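Local coordinates for protein gluconate kinase (PDB 3LL3) that binds ATP and D-xylulose and, as a member of the FGGY family of carbohydrate kinases, probably transfers a phosphate from ATP to a sugar or sugar acid such as gluconate, at residues I74-Q79 with Y160-L165; I7-D10 with A15-G18; G156-I161 with T173-G178. One frame throughout, in Å; residues are numbered along the deposited sequence.

Contact 1. Residues I74-Q79 with Y160-L165; sequences ISWSSQ and YIIFRL. With XUL (D-xylulose), chain E.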
loop_
_atom_site.group_PDB
_atom_site.type_symbol
_atom_site.label_atom_id
_atom_site.label_comp_id
_atom_site.label_asym_id
_atom_site.label_seq_id
_atom_site.Cartn_x
_atom_site.Cartn_y
_atom_site.Cartn_z
ATOM N N ILE A 74 -12.924 -6.508 -48.232
ATOM C CA ILE A 74 -12.342 -6.964 -46.980
ATOM C C ILE A 74 -11.534 -5.795 -46.409
ATOM O O ILE A 74 -10.611 -5.295 -47.058
ATOM C CB ILE A 74 -11.429 -8.169 -47.191
ATOM C CG1 ILE A 74 -12.204 -9.309 -47.851
ATOM C CG2 ILE A 74 -10.824 -8.643 -45.884
ATOM C CD1 ILE A 74 -11.293 -10.438 -48.313
ATOM N N SER A 75 -11.900 -5.354 -45.207
ATOM C CA SER A 75 -11.259 -4.209 -44.582
ATOM C C SER A 75 -10.521 -4.625 -43.307
ATOM O O SER A 75 -10.809 -5.677 -42.717
ATOM C CB SER A 75 -12.305 -3.132 -44.284
ATOM O OG SER A 75 -11.687 -1.918 -43.886
ATOM N N TRP A 76 -9.589 -3.781 -42.868
ATOM C CA TRP A 76 -8.595 -4.203 -41.884
ATOM C C TRP A 76 -8.473 -3.268 -40.696
ATOM O O TRP A 76 -8.394 -2.050 -40.859
ATOM C CB TRP A 76 -7.229 -4.385 -42.569
ATOM C CG TRP A 76 -7.302 -5.341 -43.699
ATOM C CD1 TRP A 76 -7.619 -5.055 -44.997
ATOM C CD2 TRP A 76 -7.080 -6.753 -43.640
ATOM N NE1 TRP A 76 -7.607 -6.210 -45.752
ATOM C CE2 TRP A 76 -7.268 -7.263 -44.940
ATOM C CE3 TRP A 76 -6.725 -7.637 -42.612
ATOM C CZ2 TRP A 76 -7.125 -8.614 -45.237
ATOM C CZ3 TRP A 76 -6.584 -8.978 -42.909
ATOM C CH2 TRP A 76 -6.792 -9.455 -44.213
ATOM N N SER A 77 -8.500 -3.858 -39.502
ATOM C CA SER A 77 -8.121 -3.198 -38.265
ATOM C C SER A 77 -6.918 -3.986 -37.743
ATOM O O SER A 77 -6.874 -5.213 -37.877
ATOM C CB SER A 77 -9.268 -3.242 -37.261
ATOM O OG SER A 77 -8.852 -2.743 -36.006
ATOM N N SER A 78 -5.919 -3.299 -37.204
ATOM C CA SER A 78 -4.672 -3.980 -36.866
ATOM C C SER A 78 -3.994 -3.426 -35.611
ATOM O O SER A 78 -4.044 -2.222 -35.360
ATOM C CB SER A 78 -3.706 -3.896 -38.059
ATOM O OG SER A 78 -2.432 -4.420 -37.731
ATOM N N GLN A 79 -3.360 -4.314 -34.846
ATOM C CA GLN A 79 -2.451 -3.920 -33.785
ATOM C C GLN A 79 -1.467 -2.885 -34.333
ATOM O O GLN A 79 -1.212 -2.842 -35.530
ATOM C CB GLN A 79 -1.658 -5.132 -33.305
ATOM C CG GLN A 79 -0.745 -5.689 -34.380
ATOM C CD GLN A 79 -0.119 -7.022 -34.005
ATOM O OE1 GLN A 79 -0.682 -8.089 -34.263
ATOM N NE2 GLN A 79 1.074 -6.965 -33.434
ATOM N N TYR A 160 2.327 -6.271 -44.247
ATOM C CA TYR A 160 2.740 -7.608 -44.623
ATOM C C TYR A 160 1.595 -8.396 -45.235
ATOM O O TYR A 160 1.729 -8.937 -46.342
ATOM C CB TYR A 160 3.286 -8.375 -43.417
ATOM C CG TYR A 160 3.670 -9.795 -43.800
ATOM C CD1 TYR A 160 4.764 -10.039 -44.609
ATOM C CD2 TYR A 160 2.919 -10.885 -43.371
ATOM C CE1 TYR A 160 5.110 -11.328 -44.980
ATOM C CE2 TYR A 160 3.261 -12.182 -43.733
ATOM C CZ TYR A 160 4.356 -12.396 -44.536
ATOM O OH TYR A 160 4.696 -13.688 -44.892
ATOM N N ILE A 161 0.476 -8.468 -44.494
ATOM C CA ILE A 161 -0.706 -9.187 -44.948
ATOM C C ILE A 161 -1.161 -8.666 -46.296
ATOM O O ILE A 161 -1.334 -9.436 -47.243
ATOM C CB ILE A 161 -1.871 -9.099 -43.932
ATOM C CG1 ILE A 161 -1.485 -9.807 -42.634
ATOM C CG2 ILE A 161 -3.130 -9.711 -44.512
ATOM C CD1 ILE A 161 -2.329 -9.408 -41.419
ATOM N N ILE A 162 -1.355 -7.361 -46.396
ATOM C CA ILE A 162 -1.834 -6.807 -47.647
ATOM C C ILE A 162 -0.832 -7.058 -48.783
ATOM O O ILE A 162 -1.217 -7.220 -49.938
ATOM C CB ILE A 162 -2.173 -5.330 -47.489
ATOM C CG1 ILE A 162 -3.399 -5.215 -46.566
ATOM C CG2 ILE A 162 -2.444 -4.678 -48.849
ATOM C CD1 ILE A 162 -3.754 -3.819 -46.161
ATOM N N PHE A 163 0.448 -7.115 -48.441
ATOM C CA PHE A 163 1.472 -7.331 -49.452
ATOM C C PHE A 163 1.347 -8.748 -49.988
ATOM O O PHE A 163 1.412 -8.974 -51.199
ATOM C CB PHE A 163 2.863 -7.105 -48.872
ATOM C CG PHE A 163 3.976 -7.442 -49.822
ATOM C CD1 PHE A 163 4.093 -6.779 -51.033
ATOM C CD2 PHE A 163 4.907 -8.419 -49.501
ATOM C CE1 PHE A 163 5.127 -7.082 -51.918
ATOM C CE2 PHE A 163 5.956 -8.729 -50.386
ATOM C CZ PHE A 163 6.059 -8.060 -51.590
ATOM N N ARG A 164 1.147 -9.702 -49.086
ATOM C CA ARG A 164 1.009 -11.081 -49.507
ATOM C C ARG A 164 -0.184 -11.200 -50.445
ATOM O O ARG A 164 -0.116 -11.916 -51.440
ATOM C CB ARG A 164 0.865 -12.016 -48.308
ATOM C CG ARG A 164 2.146 -12.195 -47.491
ATOM C CD ARG A 164 3.162 -13.104 -48.192
ATOM N NE ARG A 164 2.611 -14.423 -48.481
ATOM C CZ ARG A 164 2.564 -15.434 -47.617
ATOM N NH1 ARG A 164 3.048 -15.294 -46.393
ATOM N NH2 ARG A 164 2.015 -16.590 -47.976
ATOM N N LEU A 165 -1.264 -10.475 -50.151
ATOM C CA LEU A 165 -2.489 -10.585 -50.953
ATOM C C LEU A 165 -2.456 -9.894 -52.328
ATOM O O LEU A 165 -3.076 -10.382 -53.281
ATOM C CB LEU A 165 -3.714 -10.104 -50.157
ATOM C CG LEU A 165 -4.120 -10.978 -48.976
ATOM C CD1 LEU A 165 -5.197 -10.268 -48.136
ATOM C CD2 LEU A 165 -4.622 -12.335 -49.445
HETATM C C1 XUL E . -2.552 2.111 -29.179
HETATM C C2 XUL E . -1.199 1.724 -28.558
HETATM C C3 XUL E . -0.894 0.241 -28.206
HETATM C C4 XUL E . -1.852 -0.802 -28.813
HETATM C C5 XUL E . -1.683 -0.992 -30.333
HETATM O O1 XUL E . -3.273 2.924 -28.285
HETATM O O2 XUL E . -0.398 2.591 -28.303
HETATM O O3 XUL E . -0.958 0.073 -26.812
HETATM O O4 XUL E . -1.597 -2.030 -28.171
HETATM O O5 XUL E . -2.145 -2.257 -30.744
#

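Contact 2. Residues I7-D10 with A15-G18; sequences IGMD and ATKG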
loop_
_atom_site.group_PDB
_atom_site.type_symbol
_atom_site.label_atom_id
_atom_site.label_comp_id
_atom_site.label_asym_id
_atom_site.label_seq_id
_atom_site.Cartn_x
_atom_site.Cartn_y
_atom_site.Cartn_z
ATOM N N ILE A 7 -16.306 -8.110 -45.155
ATOM C CA ILE A 7 -15.614 -8.708 -44.024
ATOM C C ILE A 7 -14.726 -7.668 -43.361
ATOM O O ILE A 7 -13.982 -6.949 -44.033
ATOM C CB ILE A 7 -14.775 -9.917 -44.438
ATOM C CG1 ILE A 7 -15.670 -11.022 -44.990
ATOM C CG2 ILE A 7 -13.981 -10.442 -43.279
ATOM C CD1 ILE A 7 -14.874 -12.198 -45.546
ATOM N N GLY A 8 -14.836 -7.563 -42.041
ATOM C CA GLY A 8 -13.940 -6.719 -41.278
ATOM C C GLY A 8 -13.003 -7.612 -40.502
ATOM O O GLY A 8 -13.446 -8.544 -39.832
HETATM N N MSE A 9 -11.707 -7.344 -40.614
HETATM C CA MSE A 9 -10.687 -8.157 -39.978
HETATM C C MSE A 9 -10.031 -7.355 -38.879
HETATM O O MSE A 9 -9.831 -6.158 -39.028
HETATM C CB MSE A 9 -9.618 -8.538 -40.998
HETATM C CG MSE A 9 -10.160 -9.302 -42.203
HETATM SE SE MSE A 9 -10.674 -11.116 -41.694
HETATM C CE MSE A 9 -8.904 -11.889 -41.329
ATOM N N ASP A 10 -9.668 -8.026 -37.793
ATOM C CA ASP A 10 -9.018 -7.383 -36.671
ATOM C C ASP A 10 -7.766 -8.178 -36.318
ATOM O O ASP A 10 -7.846 -9.231 -35.688
ATOM C CB ASP A 10 -9.972 -7.371 -35.492
ATOM C CG ASP A 10 -9.379 -6.721 -34.262
ATOM O OD1 ASP A 10 -8.868 -5.580 -34.376
ATOM O OD2 ASP A 10 -9.453 -7.346 -33.175
ATOM N N ALA A 15 -4.304 -13.172 -31.584
ATOM C CA ALA A 15 -5.353 -13.683 -32.473
ATOM C C ALA A 15 -5.928 -12.646 -33.420
ATOM O O ALA A 15 -5.948 -11.460 -33.128
ATOM C CB ALA A 15 -6.489 -14.340 -31.664
ATOM N N THR A 16 -6.386 -13.116 -34.567
ATOM C CA THR A 16 -7.135 -12.292 -35.503
ATOM C C THR A 16 -8.605 -12.698 -35.420
ATOM O O THR A 16 -8.911 -13.882 -35.248
ATOM C CB THR A 16 -6.646 -12.510 -36.955
ATOM O OG1 THR A 16 -5.317 -11.994 -37.094
ATOM C CG2 THR A 16 -7.584 -11.822 -37.967
ATOM N N LYS A 17 -9.505 -11.725 -35.537
ATOM C CA LYS A 17 -10.934 -12.014 -35.612
ATOM C C LYS A 17 -11.486 -11.461 -36.912
ATOM O O LYS A 17 -11.165 -10.346 -37.306
ATOM C CB LYS A 17 -11.689 -11.356 -34.469
ATOM C CG LYS A 17 -10.959 -11.305 -33.160
ATOM C CD LYS A 17 -11.621 -10.288 -32.227
ATOM C CE LYS A 17 -11.939 -8.979 -32.962
ATOM N NZ LYS A 17 -11.845 -7.776 -32.084
ATOM N N GLY A 18 -12.329 -12.235 -37.577
ATOM C CA GLY A 18 -13.029 -11.737 -38.742
ATOM C C GLY A 18 -14.520 -11.702 -38.475
ATOM O O GLY A 18 -15.062 -12.596 -37.820
#

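Contact 3. Residues G156-I161 with T173-G178; sequences GIKEYI and TTMAAG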
loop_
_atom_site.group_PDB
_atom_site.type_symbol
_atom_site.label_atom_id
_atom_site.label_comp_id
_atom_site.label_asym_id
_atom_site.label_seq_id
_atom_site.Cartn_x
_atom_site.Cartn_y
_atom_site.Cartn_z
ATOM N N GLY A 156 4.871 -3.108 -41.108
ATOM C CA GLY A 156 4.121 -3.680 -40.004
ATOM C C GLY A 156 3.309 -4.856 -40.497
ATOM O O GLY A 156 3.227 -5.098 -41.703
ATOM N N ILE A 157 2.693 -5.583 -39.572
ATOM C CA ILE A 157 1.926 -6.776 -39.922
ATOM C C ILE A 157 0.755 -6.485 -40.868
ATOM O O ILE A 157 0.414 -7.319 -41.713
ATOM C CB ILE A 157 1.387 -7.488 -38.661
ATOM C CG1 ILE A 157 0.721 -8.808 -39.051
ATOM C CG2 ILE A 157 0.390 -6.585 -37.927
ATOM C CD1 ILE A 157 1.704 -9.874 -39.504
ATOM N N LYS A 158 0.099 -5.336 -40.728
ATOM C CA LYS A 158 -0.977 -5.061 -41.670
ATOM C C LYS A 158 -0.426 -4.934 -43.105
ATOM O O LYS A 158 -1.001 -5.493 -44.035
ATOM C CB LYS A 158 -1.853 -3.863 -41.281
ATOM C CG LYS A 158 -2.933 -3.545 -42.344
ATOM C CD LYS A 158 -4.083 -2.661 -41.792
ATOM C CE LYS A 158 -3.672 -1.186 -41.667
ATOM N NZ LYS A 158 -3.681 -0.492 -43.004
ATOM N N GLU A 159 0.681 -4.210 -43.270
ATOM C CA GLU A 159 1.348 -4.075 -44.570
ATOM C C GLU A 159 1.765 -5.444 -45.117
ATOM O O GLU A 159 1.581 -5.738 -46.291
ATOM C CB GLU A 159 2.586 -3.180 -44.462
ATOM C CG GLU A 159 2.289 -1.720 -44.172
ATOM C CD GLU A 159 1.797 -1.537 -42.759
ATOM O OE1 GLU A 159 2.496 -2.034 -41.841
ATOM O OE2 GLU A 159 0.703 -0.937 -42.572
ATOM N N TYR A 160 2.327 -6.271 -44.247
ATOM C CA TYR A 160 2.740 -7.608 -44.623
ATOM C C TYR A 160 1.595 -8.396 -45.235
ATOM O O TYR A 160 1.729 -8.937 -46.342
ATOM C CB TYR A 160 3.286 -8.375 -43.417
ATOM C CG TYR A 160 3.670 -9.795 -43.800
ATOM C CD1 TYR A 160 4.764 -10.039 -44.609
ATOM C CD2 TYR A 160 2.919 -10.885 -43.371
ATOM C CE1 TYR A 160 5.110 -11.328 -44.980
ATOM C CE2 TYR A 160 3.261 -12.182 -43.733
ATOM C CZ TYR A 160 4.356 -12.396 -44.536
ATOM O OH TYR A 160 4.696 -13.688 -44.892
ATOM N N ILE A 161 0.476 -8.468 -44.494
ATOM C CA ILE A 161 -0.706 -9.187 -44.948
ATOM C C ILE A 161 -1.161 -8.666 -46.296
ATOM O O ILE A 161 -1.334 -9.436 -47.243
ATOM C CB ILE A 161 -1.871 -9.099 -43.932
ATOM C CG1 ILE A 161 -1.485 -9.807 -42.634
ATOM C CG2 ILE A 161 -3.130 -9.711 -44.512
ATOM C CD1 ILE A 161 -2.329 -9.408 -41.419
ATOM N N THR A 173 -2.340 6.307 -43.055
ATOM C CA THR A 173 -1.890 7.362 -42.167
ATOM C C THR A 173 -1.928 6.956 -40.675
ATOM O O THR A 173 -1.002 7.254 -39.951
ATOM C CB THR A 173 -2.749 8.621 -42.350
ATOM O OG1 THR A 173 -2.752 9.012 -43.733
ATOM C CG2 THR A 173 -2.227 9.744 -41.498
ATOM N N THR A 174 -3.001 6.300 -40.215
ATOM C CA THR A 174 -3.126 6.018 -38.770
ATOM C C THR A 174 -2.095 4.989 -38.329
ATOM O O THR A 174 -1.688 4.952 -37.165
ATOM C CB THR A 174 -4.538 5.490 -38.364
ATOM O OG1 THR A 174 -4.643 4.108 -38.716
ATOM C CG2 THR A 174 -5.643 6.275 -39.041
HETATM N N MSE A 175 -1.670 4.145 -39.262
HETATM C CA MSE A 175 -0.675 3.128 -38.945
HETATM C C MSE A 175 0.746 3.722 -39.012
HETATM O O MSE A 175 1.604 3.375 -38.211
HETATM C CB MSE A 175 -0.821 1.925 -39.877
HETATM C CG MSE A 175 0.020 0.742 -39.473
HETATM SE SE MSE A 175 -0.450 -0.063 -37.751
HETATM C CE MSE A 175 -2.285 -0.633 -38.183
ATOM N N ALA A 176 0.979 4.615 -39.968
ATOM C CA ALA A 176 2.237 5.352 -40.035
ATOM C C ALA A 176 2.381 6.172 -38.741
ATOM O O ALA A 176 3.491 6.379 -38.237
ATOM C CB ALA A 176 2.251 6.260 -41.256
ATOM N N ALA A 177 1.232 6.600 -38.198
ATOM C CA ALA A 177 1.196 7.369 -36.966
ATOM C C ALA A 177 1.741 6.590 -35.768
ATOM O O ALA A 177 2.168 7.198 -34.793
ATOM C CB ALA A 177 -0.232 7.904 -36.684
ATOM N N GLY A 178 1.750 5.257 -35.850
ATOM C CA GLY A 178 2.298 4.435 -34.772
ATOM C C GLY A 178 3.779 4.052 -34.902
ATOM O O GLY A 178 4.293 3.272 -34.083
#

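Contact 1. Residues I74-Q79 with Y160-L165
Trp76 of strand 70-78 is the hub through which this strand meets Ile161, Ile162 and Leu165 of helix 157-166. The two backbones stay apart: the short axes approach to 11.2 Å and run nearly antiparallel, at 154°, so side chains alone bridge the gap and bury 173 Å² in all. From CB the indole is directed at the helix because CG stands anti to the carbonyl carbon (chi1 -56°), and CB itself lies beside the chain of Lys158. The five-membered ring comes next, and over one of its faces sits the end of Ile162, with Trp76 CD1 to Ile162 CD1 at 4.2 Å. Farther out, Trp76 CZ2 meets Leu165 CD1 at 3.9 Å. The far corner of the six-membered ring is closest to the helix: Trp76 CH2 is 3.7 Å from Ile161 CG2, and CZ3 of the same ring is 3.9 Å from that methyl. Leu165 and Ile161 cross the indole obliquely. On the face opposite to Ile162, Ile74 CG2 lies 3.4 Å above the plane, displaced toward the rim, so the ring is clamped from both sides. The contact is purely apolar, with no polar bond joining the two segments; within them, Ser78 OG reaches Gln79 O at 3.0 Å in the carbonyl plane, and Arg164 NH1 meets Tyr160 OH at 2.7 Å, close to the guanidinium plane, while Arg164 NH2 also bonds to Tyr221 OH. Beyond the strand end, Gln79 belongs to the D-xylulose pocket. Around the indole, Met9 and Val11 of strand 4-11, Val56 of helix 49-65 and Ile233 of strand 232-238 complete the wall, so that helix 157-166 lies on the central sheet of the N-terminal, actin-like ATPase domain.

Contact 2. Residues I7-D10 with A15-G18
Lys17 NZ and Asp10 OD2 form a salt bridge 2.7 Å long, the ammonium meeting the oxygen from above the carboxylate plane, 54° out of it. The two side chains lie next to each other and point the same way, and the lysine reaches the acid by bending at chi3 (-45°) and chi4; Gln428 OE1 takes a second bond from the same NZ. Beneath them the backbones of Asp10 and Lys17 form an antiparallel hydrogen-bonded pair: Asp10 N donates to Lys17 O at 2.8 Å and Lys17 N to Asp10 O at 3.0 Å. An alpha-hydrogen contact, Thr16 CA to Asp10 O at 3.1 Å, supplements them. Met9 and Gly18 follow as a non-hydrogen-bonded pair on the other face. There the selenium of Met9, a selenomethionine, lies 3.8 Å from Gly18 CA, and a CB on Gly18 would come unusually close to it. Met9 CE goes on to touch Thr16 CG2 at 3.6 Å, while Thr16 OG1 bonds to Tyr35 OH; Ile59 of helix 49-65 covers both residues. Replacing Lys17 by a methionine would probably leave the carboxylate of Asp10 without its cationic mate and Gln428 OE1 without this donor. Segregation of the chemistry is clear: apolar groups face helix 49-65, and charge faces the other way, where the Lys17 side chain comes to about 5 Å from bound ATP. That suits the family's hairpin of strands 4-11 and 15-22, whose turn, in actin-like ATPases, approaches the nucleotide phosphates.

Contact 3. Residues G156-I161 with T173-G178
Met175, modelled as selenomethionine, is the residue of segment 173-178 that reaches helix 157-166, and it does so at two points. Its CG stands anti to the backbone N (chi1 -171°), which sends the chain across the gap; bends at chi2 and chi3 then bring the terminal methyl round to the aliphatic part of Lys158. Met175 CE is 3.8 Å from Lys158 CE, while nearer the backbone Met175 CG lies 3.6 Å from Glu159 OE2. Both pairs meet at a slant, and these three residues account for nearly all of the 122 Å² buried. The rest is loose by comparison. Even at the point of contact the backbones are well separated, Lys158 CA to Met175 CA being 8.6 Å, and Thr174 and Ala176 face other parts of the fold, touching Ala237 and Trp189. The three touching residues are buried; the outer side is at Thr173, which is partly exposed.

The polar ends beside the methionine are occupied elsewhere. Lys158 NZ forms a salt bridge with Asp172 OD2 and a hydrogen bond to Leu235 O, and Glu159 OE2 bonds to Thr171 OG1. The other oxygen, Glu159 OE1, turns back to Gly156 N at 2.7 Å, a weak bond with an angle of 127° at the hydrogen; with Gly156 at the N-cap, this resembles one half of a capping box. A side-chain carbon on Gly156 would clash with that same oxygen. At the far end of segment 173-178, Gly178 O accepts from His81 ND1, whose ring binds D-xylulose through NE2. Chemically, then, an apolar chain lies alongside two charged side chains, and packing holds the junction; Asp172 probably balances the lysine's charge, while the carboxylate relies on Thr171 OG1 and, weakly, Gly156 N.

Contacts 1 and 2 meet on adjacent strands of one sheet, their centres 10 Å apart: Ser77 N to Met9 O (2.7 Å) is a probable hydrogen bond, and Trp76 CE3 packs on Met9 CB at 3.4 Å. Contacts 1 and 3 share helix 157-166, with centres 9 Å apart, and join where Met175 CE touches Ser78 CB at 3.6 Å. Contacts 2 and 3 do not touch, nearest atoms being about 6 Å apart. Contact 2 lies near both ligands, Lys17 about 5 Å from ATP and Asp10 about 8 Å from D-xylulose by their side chains; contact 1 reaches the sugar, Gln79 CA lying 3.5 Å from its O5, and the Met175 side chain of contact 3 is about 8 Å off.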